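Phosphoribosylaminoimidazole carboxylase (PDB 5C5D) catalyses the reversible carboxylation of 5-aminoimidazole ribonucleotide with CO2 to give 4-carboxy-5-aminoimidazole ribonucleotide, a step of de novo purine biosynthesis. Local coordinates at residues A22-L25 with K26-G29; I36-A39 with H40-A43; I151-D154 with S155-K158. The protein carries 1 engineered substitution. All coordinates share one frame; numbering follows the deposited sequence.

Contact 1: A22-L25 with K26-G29; sequences ASEL and KTFG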
loop_
_atom_site.group_PDB
_atom_site.type_symbol
_atom_site.label_atom_id
_atom_site.label_comp_id
_atom_site.label_asym_id
_atom_site.label_seq_id
_atom_site.Cartn_x
_atom_site.Cartn_y
_atom_site.Cartn_z
ATOM N N ALA D 22 -9.090 4.979 30.015
ATOM C CA ALA D 22 -9.360 4.970 31.447
ATOM C C ALA D 22 -10.792 5.436 31.678
ATOM O O ALA D 22 -11.520 4.866 32.484
ATOM C CB ALA D 22 -8.380 5.852 32.189
ATOM N N SER D 23 -11.193 6.464 30.938
ATOM C CA SER D 23 -12.542 7.005 31.049
ATOM C C SER D 23 -13.571 5.912 30.812
ATOM O O SER D 23 -14.570 5.810 31.525
ATOM C CB SER D 23 -12.760 8.149 30.047
ATOM O OG SER D 23 -12.034 9.291 30.445
ATOM N N GLU D 24 -13.323 5.090 29.813
ATOM C CA GLU D 24 -14.289 4.050 29.493
ATOM C C GLU D 24 -14.253 2.951 30.566
ATOM O O GLU D 24 -15.300 2.435 30.955
ATOM C CB GLU D 24 -14.021 3.477 28.090
ATOM C CG GLU D 24 -15.245 2.873 27.452
ATOM C CD GLU D 24 -16.263 3.925 27.036
ATOM O OE1 GLU D 24 -16.006 5.126 27.247
ATOM O OE2 GLU D 24 -17.313 3.555 26.470
ATOM N N LEU D 25 -13.070 2.613 31.074
ATOM C CA LEU D 25 -12.988 1.609 32.151
ATOM C C LEU D 25 -13.757 2.073 33.393
ATOM O O LEU D 25 -14.358 1.275 34.111
ATOM C CB LEU D 25 -11.541 1.307 32.520
ATOM C CG LEU D 25 -10.711 0.553 31.493
ATOM C CD1 LEU D 25 -9.237 0.594 31.903
ATOM C CD2 LEU D 25 -11.194 -0.865 31.345
ATOM N N LYS D 26 -13.774 3.375 33.638
ATOM C CA LYS D 26 -14.470 3.891 34.801
ATOM C C LYS D 26 -15.966 3.647 34.693
ATOM O O LYS D 26 -16.614 3.387 35.698
ATOM C CB LYS D 26 -14.180 5.383 34.972
ATOM C CG LYS D 26 -14.620 5.926 36.305
ATOM C CD LYS D 26 -13.980 7.262 36.584
ATOM C CE LYS D 26 -14.211 7.682 38.020
ATOM N NZ LYS D 26 -13.513 8.957 38.332
ATOM N N THR D 27 -16.504 3.712 33.476
ATOM C CA THR D 27 -17.923 3.469 33.256
ATOM C C THR D 27 -18.289 2.010 33.579
ATOM O O THR D 27 -19.404 1.743 34.013
ATOM C CB THR D 27 -18.358 3.778 31.809
ATOM O OG1 THR D 27 -17.787 2.839 30.909
ATOM C CG2 THR D 27 -17.922 5.165 31.397
ATOM N N PHE D 28 -17.354 1.079 33.380
ATOM C CA PHE D 28 -17.573 -0.339 33.718
ATOM C C PHE D 28 -17.290 -0.673 35.184
ATOM O O PHE D 28 -17.510 -1.816 35.621
ATOM C CB PHE D 28 -16.699 -1.252 32.847
ATOM C CG PHE D 28 -17.011 -1.187 31.377
ATOM C CD1 PHE D 28 -18.232 -1.612 30.904
ATOM C CD2 PHE D 28 -16.068 -0.726 30.462
ATOM C CE1 PHE D 28 -18.518 -1.557 29.554
ATOM C CE2 PHE D 28 -16.346 -0.678 29.104
ATOM C CZ PHE D 28 -17.577 -1.084 28.653
ATOM N N GLY D 29 -16.800 0.304 35.940
ATOM C CA GLY D 29 -16.518 0.108 37.350
ATOM C C GLY D 29 -15.220 -0.656 37.610
ATOM O O GLY D 29 -15.064 -1.343 38.632
#
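This is a local contact in the last turn of helix 15-27, where the carbonyl of Glu-24 meets the side chains of Thr-27 and Phe-28. The hydroxyl of Thr-27 donates to Glu-24 O over a short 2.5 Å from OG1. OG1 lies in the plane of that carbonyl, on a lone pair. With chi1 at 68°, OG1 stands between the backbone N and the carbonyl carbon of Thr-27, which points it at Glu-24 O. Its CG2 branch leads to Ser-23 O instead. Phe-28 CD2 comes obliquely to within 3.3 Å of Glu-24 O. Farther out, Glu-24 CG is 4.1 Å from Phe-28 CE2, and the carboxylate and ring planes stand 79° apart. Glu-24 OE2 is hydrogen-bonded to the hydroxyl of Tyr-142, whose ring also meets Phe-28. Leu-25 packs on strands 4-9 and 31-36, so one side of the turn is buried against the sheet. The backbone bond from Lys-26 N to Ala-22 O is a regular helical one of 2.9 Å, but those of Thr-27 and Phe-28 are weak. Gly-29 then takes a positive phi of 78°, and its N bonds to Lys-26 O. The arrangement is a Schellman motif, ending the helix of a beta-alpha-beta unit.

Contact 2: I36-A39 with H40-A43; sequences IGDA and HKTA. Engineered in segment 36-39: Asp-38 (natural residue Ser).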
loop_
_atom_site.group_PDB
_atom_site.type_symbol
_atom_site.label_atom_id
_atom_site.label_comp_id
_atom_site.label_asym_id
_atom_site.label_seq_id
_atom_site.Cartn_x
_atom_site.Cartn_y
_atom_site.Cartn_z
ATOM N N ILE D 36 3.760 5.436 32.783
ATOM C CA ILE D 36 4.610 5.747 31.659
ATOM C C ILE D 36 5.941 5.009 31.744
ATOM O O ILE D 36 6.602 5.013 32.775
ATOM C CB ILE D 36 4.884 7.266 31.593
ATOM C CG1 ILE D 36 3.581 8.021 31.342
ATOM C CG2 ILE D 36 5.841 7.600 30.460
ATOM C CD1 ILE D 36 3.703 9.532 31.590
ATOM N N GLY D 37 6.342 4.404 30.639
ATOM C CA GLY D 37 7.635 3.769 30.561
ATOM C C GLY D 37 7.882 3.245 29.173
ATOM O O GLY D 37 6.978 2.699 28.540
ATOM N N ASP D 38 9.115 3.420 28.719
ATOM C CA ASP D 38 9.512 3.054 27.379
ATOM C C ASP D 38 10.350 1.786 27.379
ATOM O O ASP D 38 11.262 1.624 28.188
ATOM C CB ASP D 38 10.290 4.191 26.726
ATOM C CG ASP D 38 10.649 3.884 25.298
ATOM O OD1 ASP D 38 9.747 3.921 24.417
ATOM O OD2 ASP D 38 11.814 3.532 25.064
ATOM N N ALA D 39 10.036 0.883 26.449
ATOM C CA ALA D 39 10.707 -0.412 26.380
ATOM C C ALA D 39 12.197 -0.327 26.090
ATOM O O ALA D 39 12.961 -1.134 26.596
ATOM C CB ALA D 39 10.043 -1.280 25.319
ATOM N N HIS D 40 12.607 0.619 25.257
ATOM C CA HIS D 40 14.008 0.659 24.807
ATOM C C HIS D 40 14.889 1.601 25.584
ATOM O O HIS D 40 16.087 1.356 25.709
ATOM C CB HIS D 40 14.054 1.030 23.341
ATOM C CG HIS D 40 13.454 -0.023 22.471
ATOM N ND1 HIS D 40 13.029 0.210 21.183
ATOM C CD2 HIS D 40 13.217 -1.330 22.723
ATOM C CE1 HIS D 40 12.563 -0.917 20.677
ATOM N NE2 HIS D 40 12.676 -1.867 21.586
ATOM N N LYS D 41 14.295 2.653 26.124
ATOM C CA LYS D 41 15.065 3.675 26.827
ATOM C C LYS D 41 15.006 3.506 28.347
ATOM O O LYS D 41 15.924 3.930 29.052
ATOM C CB LYS D 41 14.573 5.074 26.452
ATOM C CG LYS D 41 14.686 5.437 24.987
ATOM C CD LYS D 41 14.212 6.863 24.773
ATOM C CE LYS D 41 13.558 7.038 23.432
ATOM N NZ LYS D 41 12.923 8.364 23.359
ATOM N N THR D 42 13.941 2.879 28.859
ATOM C CA THR D 42 13.788 2.731 30.307
ATOM C C THR D 42 13.317 1.319 30.657
ATOM O O THR D 42 12.379 1.151 31.441
ATOM C CB THR D 42 12.789 3.758 30.886
ATOM O OG1 THR D 42 11.479 3.520 30.357
ATOM C CG2 THR D 42 13.169 5.190 30.505
ATOM N N ALA D 43 13.990 0.322 30.089
ATOM C CA ALA D 43 13.608 -1.085 30.266
ATOM C C ALA D 43 13.567 -1.485 31.722
ATOM O O ALA D 43 12.596 -2.101 32.180
ATOM C CB ALA D 43 14.560 -1.989 29.520
#
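In the loop between strand 31-36 and helix 43-54, the carboxylate and backbone of Asp-38 bond to the backbone N atoms of His-40, Lys-41 and Thr-42. Asp-38 is an engineered residue; the natural one is Ser.

The first group of bonds uses the carboxylate. Asp-38 OD2 accepts two backbone N-H groups, from His-40 N at 3.0 Å and from Lys-41 N at 2.8 Å. The two come from different directions. Lys-41 N lies on the anti lone pair, while His-40 N approaches from above the carboxylate plane, 59° out of it. The carboxylate reaches both because CG is anti to the backbone N (chi1 -176°). Two N-H groups on one oxygen limit rotation of the carboxylate. The bond from His-40 N makes an Asx turn, which bends the chain just before helix 43-54.

The second group joins backbone to backbone and to a hydroxyl. Thr-42 N donates to Asp-38 O (3.0 Å), and Asp-38 N donates to Thr-42 OG1 (2.9 Å). Thr-42 is the N-cap residue of helix 43-54, though its side chain makes no capping bond.

The loop forms part of the substrate site. Lys-41 binds substrate, as does position 38 in the natural protein, where it is Ser. Ser-11 and Ser-69, also substrate-binding, lie close by.

The remaining contacts within the loop are van der Waals ones, mostly of CH groups against oxygens. The Lys-41 chain runs past the carboxylate, with CG 3.4 Å from Asp-38 OD2. Ala-43 CB sits 3.4 Å from Ala-39 O, a buried carbonyl oxygen that has no polar partner.

Other subunits also reach the loop. Lys-41 NZ bonds to Ser-107 O of the third subunit. Ile-150 of the second subunit packs on Asp-38, Lys-41 and Thr-42.

Contact 3: I151-D154 with S155-K158; sequences IEDD and SKLK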
loop_
_atom_site.group_PDB
_atom_site.type_symbol
_atom_site.label_atom_id
_atom_site.label_comp_id
_atom_site.label_asym_id
_atom_site.label_seq_id
_atom_site.Cartn_x
_atom_site.Cartn_y
_atom_site.Cartn_z
ATOM N N ILE D 151 -31.290 1.915 17.094
ATOM C CA ILE D 151 -32.706 1.672 16.792
ATOM C C ILE D 151 -33.515 2.953 16.990
ATOM O O ILE D 151 -34.432 3.253 16.218
ATOM C CB ILE D 151 -33.246 0.523 17.666
ATOM C CG1 ILE D 151 -32.533 -0.775 17.252
ATOM C CG2 ILE D 151 -34.763 0.353 17.497
ATOM C CD1 ILE D 151 -32.756 -1.940 18.192
ATOM N N GLU D 152 -33.176 3.724 18.025
ATOM C CA GLU D 152 -33.856 5.006 18.253
ATOM C C GLU D 152 -33.557 5.978 17.120
ATOM O O GLU D 152 -34.422 6.743 16.721
ATOM C CB GLU D 152 -33.443 5.628 19.582
ATOM C CG GLU D 152 -34.174 5.063 20.770
ATOM C CD GLU D 152 -33.594 5.555 22.076
ATOM O OE1 GLU D 152 -33.213 6.743 22.134
ATOM O OE2 GLU D 152 -33.506 4.753 23.033
ATOM N N ASP D 153 -32.332 5.954 16.608
ATOM C CA ASP D 153 -31.992 6.846 15.500
ATOM C C ASP D 153 -32.827 6.478 14.288
ATOM O O ASP D 153 -33.321 7.344 13.582
ATOM C CB ASP D 153 -30.513 6.778 15.146
ATOM C CG ASP D 153 -29.622 7.472 16.147
ATOM O OD1 ASP D 153 -30.103 8.316 16.928
ATOM O OD2 ASP D 153 -28.412 7.180 16.115
ATOM N N ASP D 154 -32.987 5.182 14.041
ATOM C CA ASP D 154 -33.841 4.766 12.942
ATOM C C ASP D 154 -35.284 5.193 13.144
ATOM O O ASP D 154 -35.962 5.606 12.215
ATOM C CB ASP D 154 -33.776 3.254 12.763
ATOM C CG ASP D 154 -34.700 2.771 11.660
ATOM O OD1 ASP D 154 -34.458 3.082 10.467
ATOM O OD2 ASP D 154 -35.693 2.094 12.000
ATOM N N SER D 155 -35.756 5.102 14.374
ATOM C CA SER D 155 -37.148 5.447 14.636
ATOM C C SER D 155 -37.414 6.926 14.394
ATOM O O SER D 155 -38.513 7.301 14.000
ATOM C CB SER D 155 -37.524 5.062 16.063
ATOM O OG SER D 155 -37.118 6.066 16.974
ATOM N N LYS D 156 -36.412 7.766 14.626
ATOM C CA LYS D 156 -36.574 9.212 14.454
ATOM C C LYS D 156 -36.447 9.589 12.994
ATOM O O LYS D 156 -37.325 10.225 12.414
ATOM C CB LYS D 156 -35.523 10.000 15.255
ATOM C CG LYS D 156 -35.616 9.880 16.767
ATOM C CD LYS D 156 -34.864 11.024 17.490
ATOM C CE LYS D 156 -33.379 11.154 17.096
ATOM N NZ LYS D 156 -32.500 10.074 17.642
ATOM N N LEU D 157 -35.336 9.150 12.409
ATOM C CA LEU D 157 -34.822 9.688 11.148
ATOM C C LEU D 157 -35.260 8.911 9.910
ATOM O O LEU D 157 -34.849 9.238 8.799
ATOM C CB LEU D 157 -33.286 9.721 11.195
ATOM C CG LEU D 157 -32.601 10.350 12.415
ATOM C CD1 LEU D 157 -31.148 9.917 12.500
ATOM C CD2 LEU D 157 -32.698 11.864 12.364
ATOM N N LYS D 158 -36.091 7.892 10.093
ATOM C CA LYS D 158 -36.455 7.036 8.976
ATOM C C LYS D 158 -37.490 7.706 8.082
ATOM O O LYS D 158 -38.433 8.338 8.566
ATOM C CB LYS D 158 -36.967 5.680 9.470
ATOM C CG LYS D 158 -38.387 5.640 10.017
ATOM C CD LYS D 158 -38.553 4.364 10.837
ATOM C CE LYS D 158 -39.996 3.933 10.995
ATOM N NZ LYS D 158 -40.059 2.664 11.779
HETATM O O HOH W 1 -37.577 2.177 13.807
#
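The backbone of 151-157 is helical, with Ser-155 N bonded to Ile-151 O and Leu-157 N to Asp-153 O, and it leaves helical angles at Lys-158. Glu-152 O takes two donors from the same face of its carbonyl plane. Lys-156 N lies 3.1 Å from Glu-152 O, and Ser-155 OG 2.8 Å from the same Glu-152 O. The serine hydroxyl folds back onto the helix (chi1 83°).

Asp-153 and Lys-156 lie side by side and point the same way. The lysine chain bends at chi3 and chi4, which curls NZ round to the carboxylate. The salt bridge from Lys-156 NZ to Asp-153 OD1 is 3.1 Å long and uses the anti lone pair of OD1. The other oxygen, OD2, makes a salt bridge to Lys-149 one turn back, so lysines on two turns share this carboxylate.

Asp-154 and Lys-158 are joined less directly. The charged ends, Asp-154 OD2 and Lys-158 NZ, are 4.4 Å apart, and a water spans them. It donates to Asp-154 OD2 over 2.6 Å and accepts from Lys-158 NZ over 3.2 Å.

Asp-154 has its strongest partners on another chain. Its OD1 forms a salt bridge to Arg-35 NE and accepts a hydrogen bond from Ile-36 N, both of the fourth subunit. The end of helix 133-157 thus rests on strand 31-36 of that subunit, where Leu-157 packs on Ile-36, and Asp-154 also touches His-45 of its helix 43-54.

In the fold
Along the chain the contacts come in the order 1, 2, 3. Contact 1 closes helix 15-27, which leads into strand 31-36, an edge strand of the parallel sheet within the chain. Contact 2 begins at the end of that strand, with its centre about 26 Å from that of contact 1. Contact 3 ends helix 133-157, about 28 Å from contact 1 and 48 Å from contact 2, centre to centre. Contacts 2 and 3 lie on opposite sides of the chain's centre. They touch only across a subunit interface, where contact 3 of one chain meets the start of contact 2 in another. The C-terminal helix thus reaches out to the strand that leads into a neighbour's substrate-binding loop.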